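Local coordinates for protein mosquitocidal toxin (Bacillus sphaericus, PDB 2CB4) that probably transfers ADP-ribose from NAD+ to target proteins, this chain being the catalytic ADP-ribosyltransferase domain of a larger mosquitocidal toxin, at residues P96-H110 with L115-T127. The protein carries 1 engineered substitution. Sequence-based numbering, arbitrary orientation.
Sequences PRVTNQNLSPVEDTH and LRTNSPSIFVSTT
Two backbone bonds clamp S121 and I122 between the ends of the 96-110 loop: V98 N donates to S121 O at 3.0 Å, and I122 N reaches D108 O at 3.1 Å. Serine suits its place because OG, set between its own backbone N and carbonyl carbon (chi1 70°), accepts from F123 N in an ST turn. R97, long and planar-tipped, bends at chi3 (70°) to bring NH1 2.8 Å from N118 O, at the guanidinium edge, in a bent bond (133°). NH2 reaches the same carbonyl, just past helix 111-117, through a water, while P120 CA lies over one face, toward its rim.

Apolar contacts add to this. V98 CG2 lies 3.9 Å from P120 CB, the compact P96 ring packs on V124 CG2, and T109 CG2 meets I122 CD1 at 3.9 Å. I122 CG1 lies over the centre of one face of the F123 ring, and the ring's edge faces T109 O, CZ being 3.4 Å away. L39 and I43 of helix 36-44 touch I122 and F123 respectively.

Water links E107 O to S119 OG, and another joins R97 N to F123 O. Main-chain bonds and water therefore satisfy polar atoms as the irregular loop is fastened to the turn leading into strand 123-131 in the ADP-ribosyltransferase fold.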
# COMPACT_ATOMS: atom_id res chain seq x y z
N PRO A 96 -4.48 28.82 -0.58
CA PRO A 96 -5.65 28.54 -1.41
C PRO A 96 -6.08 27.07 -1.39
O PRO A 96 -5.31 26.19 -1.02
CB PRO A 96 -5.18 28.93 -2.84
CG PRO A 96 -3.93 29.65 -2.67
CD PRO A 96 -3.31 29.24 -1.39
N ARG A 97 -7.32 26.81 -1.81
CA ARG A 97 -7.81 25.44 -1.87
C ARG A 97 -7.02 24.56 -2.83
O ARG A 97 -6.87 23.37 -2.58
CB ARG A 97 -9.30 25.40 -2.16
CG ARG A 97 -10.09 25.97 -1.00
CD ARG A 97 -11.52 26.24 -1.40
NE ARG A 97 -12.24 24.99 -1.60
CZ ARG A 97 -13.35 24.88 -2.32
NH1 ARG A 97 -13.90 25.94 -2.91
NH2 ARG A 97 -13.92 23.71 -2.43
N VAL A 98 -6.47 25.14 -3.91
CA VAL A 98 -5.62 24.41 -4.86
C VAL A 98 -4.18 24.92 -4.62
O VAL A 98 -3.92 26.12 -4.66
CB VAL A 98 -6.06 24.65 -6.32
CG1 VAL A 98 -5.05 24.05 -7.29
CG2 VAL A 98 -7.44 24.07 -6.56
N THR A 99 -3.27 24.00 -4.34
CA THR A 99 -1.88 24.35 -4.03
C THR A 99 -0.82 23.77 -4.99
O THR A 99 0.37 24.08 -4.88
CB THR A 99 -1.52 23.91 -2.57
OG1 THR A 99 -1.65 22.49 -2.44
CG2 THR A 99 -2.47 24.59 -1.54
N ASN A 100 -1.22 22.92 -5.92
CA ASN A 100 -0.26 22.31 -6.84
C ASN A 100 -0.09 23.07 -8.15
O ASN A 100 -1.03 23.70 -8.63
CB ASN A 100 -0.66 20.85 -7.13
CG ASN A 100 -1.94 20.75 -7.96
OD1 ASN A 100 -3.02 21.10 -7.49
ND2 ASN A 100 -1.80 20.32 -9.21
N GLN A 101 1.11 23.02 -8.73
CA GLN A 101 1.33 23.71 -10.00
C GLN A 101 0.62 23.04 -11.19
O GLN A 101 0.67 21.82 -11.38
CB GLN A 101 2.80 23.97 -10.30
CG GLN A 101 3.00 24.98 -11.46
CD GLN A 101 4.46 25.33 -11.72
OE1 GLN A 101 5.13 24.68 -12.51
NE2 GLN A 101 4.94 26.40 -11.09
N ASN A 102 -0.08 23.85 -11.96
CA ASN A 102 -0.80 23.37 -13.13
C ASN A 102 -1.00 24.54 -14.11
O ASN A 102 -1.94 25.35 -13.95
CB ASN A 102 -2.13 22.72 -12.73
CG ASN A 102 -2.92 22.18 -13.93
OD1 ASN A 102 -2.92 22.77 -15.01
ND2 ASN A 102 -3.61 21.07 -13.71
N LEU A 103 -0.09 24.61 -15.09
CA LEU A 103 -0.08 25.67 -16.12
C LEU A 103 -1.07 25.44 -17.28
O LEU A 103 -0.93 26.00 -18.37
CB LEU A 103 1.35 25.94 -16.62
CG LEU A 103 2.36 26.29 -15.51
CD1 LEU A 103 3.80 26.32 -16.03
CD2 LEU A 103 2.01 27.57 -14.78
N SER A 104 -2.08 24.61 -16.99
CA SER A 104 -3.15 24.29 -17.93
C SER A 104 -4.36 25.20 -17.61
O SER A 104 -4.52 25.70 -16.46
CB SER A 104 -3.58 22.81 -17.82
OG SER A 104 -2.48 21.93 -18.01
N PRO A 105 -5.20 25.42 -18.63
CA PRO A 105 -6.39 26.27 -18.51
C PRO A 105 -7.51 25.59 -17.69
O PRO A 105 -8.70 25.90 -17.86
CB PRO A 105 -6.83 26.50 -19.96
CG PRO A 105 -6.33 25.27 -20.72
CD PRO A 105 -5.14 24.71 -19.94
N VAL A 106 -7.10 24.70 -16.78
CA VAL A 106 -8.03 24.00 -15.89
C VAL A 106 -8.79 25.05 -15.07
O VAL A 106 -8.58 26.27 -15.22
CB VAL A 106 -7.26 23.04 -14.93
CG1 VAL A 106 -6.71 21.86 -15.70
CG2 VAL A 106 -6.13 23.78 -14.23
N GLU A 107 -9.66 24.58 -14.18
CA GLU A 107 -10.43 25.48 -13.33
C GLU A 107 -9.59 26.23 -12.29
O GLU A 107 -10.04 27.24 -11.75
CB GLU A 107 -11.56 24.71 -12.63
CG GLU A 107 -12.66 24.21 -13.56
CD GLU A 107 -13.33 25.32 -14.34
OE1 GLU A 107 -14.04 26.13 -13.69
OE2 GLU A 107 -13.17 25.38 -15.59
N ASP A 108 -8.38 25.73 -11.99
CA ASP A 108 -7.49 26.32 -10.99
C ASP A 108 -7.34 27.82 -11.09
O ASP A 108 -7.28 28.52 -10.08
CB ASP A 108 -6.10 25.68 -11.05
CG ASP A 108 -6.11 24.18 -10.79
OD1 ASP A 108 -7.21 23.61 -10.61
OD2 ASP A 108 -5.02 23.56 -10.79
N THR A 109 -7.23 28.31 -12.33
CA THR A 109 -7.03 29.74 -12.60
C THR A 109 -8.24 30.42 -13.18
O THR A 109 -8.19 31.58 -13.53
CB THR A 109 -5.82 30.00 -13.54
OG1 THR A 109 -5.95 29.20 -14.72
CG2 THR A 109 -4.53 29.61 -12.84
N HIS A 110 -9.35 29.68 -13.27
CA HIS A 110 -10.56 30.23 -13.82
C HIS A 110 -11.25 31.21 -12.87
O HIS A 110 -12.15 30.86 -12.11
CB HIS A 110 -11.51 29.14 -14.31
CG HIS A 110 -12.56 29.64 -15.24
ND1 HIS A 110 -13.06 28.89 -16.29
CD2 HIS A 110 -13.19 30.85 -15.31
CE1 HIS A 110 -13.97 29.60 -16.94
NE2 HIS A 110 -14.06 30.79 -16.37
N LEU A 115 -15.35 33.05 -8.74
CA LEU A 115 -16.26 34.05 -8.15
C LEU A 115 -17.74 33.70 -8.25
O LEU A 115 -18.56 34.02 -7.39
CB LEU A 115 -16.06 35.39 -8.88
CG LEU A 115 -14.66 36.02 -8.87
CD1 LEU A 115 -14.68 37.13 -9.94
CD2 LEU A 115 -14.34 36.57 -7.40
N ARG A 116 -18.13 33.15 -9.37
CA ARG A 116 -19.52 32.81 -9.56
C ARG A 116 -19.99 31.54 -8.88
O ARG A 116 -21.17 31.43 -8.52
CB ARG A 116 -19.81 32.67 -11.07
CG ARG A 116 -21.32 32.48 -11.38
CD ARG A 116 -21.63 32.51 -12.87
NE ARG A 116 -21.30 33.80 -13.49
CZ ARG A 116 -22.00 34.92 -13.31
NH1 ARG A 116 -23.07 34.92 -12.52
NH2 ARG A 116 -21.62 36.04 -13.93
N THR A 117 -19.11 30.55 -8.78
CA THR A 117 -19.48 29.25 -8.26
C THR A 117 -18.76 28.78 -7.01
O THR A 117 -19.21 27.82 -6.36
CB THR A 117 -19.22 28.16 -9.34
OG1 THR A 117 -17.82 27.86 -9.38
CG2 THR A 117 -19.67 28.60 -10.73
N ASN A 118 -17.62 29.41 -6.70
CA ASN A 118 -16.80 29.02 -5.56
C ASN A 118 -16.06 27.71 -5.76
O ASN A 118 -15.72 27.03 -4.79
CB ASN A 118 -17.59 28.97 -4.25
CG ASN A 118 -16.70 29.27 -3.02
OD1 ASN A 118 -15.68 29.98 -3.11
ND2 ASN A 118 -17.11 28.75 -1.89
N SER A 119 -15.80 27.36 -7.00
CA SER A 119 -15.05 26.15 -7.34
C SER A 119 -13.62 26.30 -6.78
O SER A 119 -13.13 27.41 -6.62
CB SER A 119 -15.02 26.02 -8.88
OG SER A 119 -14.69 27.28 -9.49
N PRO A 120 -12.95 25.19 -6.47
CA PRO A 120 -11.58 25.24 -5.93
C PRO A 120 -10.62 25.90 -6.89
O PRO A 120 -10.62 25.61 -8.10
CB PRO A 120 -11.20 23.76 -5.76
CG PRO A 120 -12.49 23.02 -5.82
CD PRO A 120 -13.46 23.81 -6.61
N SER A 121 -9.77 26.77 -6.36
CA SER A 121 -8.83 27.48 -7.21
C SER A 121 -7.65 27.94 -6.40
O SER A 121 -7.55 27.66 -5.21
CB SER A 121 -9.54 28.68 -7.83
OG SER A 121 -9.79 29.67 -6.85
N ILE A 122 -6.75 28.66 -7.06
CA ILE A 122 -5.56 29.23 -6.44
C ILE A 122 -5.87 30.61 -5.82
O ILE A 122 -4.97 31.26 -5.28
CB ILE A 122 -4.42 29.42 -7.48
CG1 ILE A 122 -4.85 30.37 -8.62
CG2 ILE A 122 -3.94 28.08 -8.03
CD1 ILE A 122 -3.66 31.08 -9.31
N PHE A 123 -7.11 31.06 -5.92
CA PHE A 123 -7.50 32.37 -5.38
C PHE A 123 -8.00 32.37 -3.94
O PHE A 123 -8.72 31.46 -3.50
CB PHE A 123 -8.61 33.03 -6.26
CG PHE A 123 -8.30 33.03 -7.73
CD1 PHE A 123 -7.34 33.90 -8.26
CD2 PHE A 123 -8.97 32.16 -8.61
CE1 PHE A 123 -7.04 33.87 -9.63
CE2 PHE A 123 -8.67 32.13 -9.97
CZ PHE A 123 -7.70 32.99 -10.48
N VAL A 124 -7.68 33.45 -3.22
CA VAL A 124 -8.17 33.62 -1.86
C VAL A 124 -8.90 34.95 -1.81
O VAL A 124 -8.42 35.92 -2.27
CB VAL A 124 -7.00 33.56 -0.80
CG1 VAL A 124 -7.45 34.09 0.57
CG2 VAL A 124 -6.48 32.18 -0.69
N SER A 125 -10.10 34.99 -1.30
CA SER A 125 -10.78 36.27 -1.27
C SER A 125 -10.62 37.05 0.01
O SER A 125 -10.42 36.50 1.07
CB SER A 125 -12.30 36.06 -1.48
OG SER A 125 -12.51 35.80 -2.85
N THR A 126 -10.85 38.35 -0.10
CA THR A 126 -10.91 39.26 1.06
C THR A 126 -12.01 40.26 0.65
O THR A 126 -12.44 40.32 -0.48
CB THR A 126 -9.56 39.94 1.37
OG1 THR A 126 -9.21 40.75 0.25
CG2 THR A 126 -8.41 38.85 1.57
N THR A 127 -12.53 41.01 1.61
CA THR A 127 -13.54 42.01 1.35
C THR A 127 -13.01 43.29 2.01
O THR A 127 -12.27 43.25 2.98
CB THR A 127 -14.96 41.58 1.89
OG1 THR A 127 -15.94 42.55 1.50
CG2 THR A 127 -14.98 41.47 3.42
O HOH W 1 -9.05 29.17 -2.03
O HOH W 2 -16.47 23.96 -4.08
O HOH W 3 -12.06 27.78 -10.13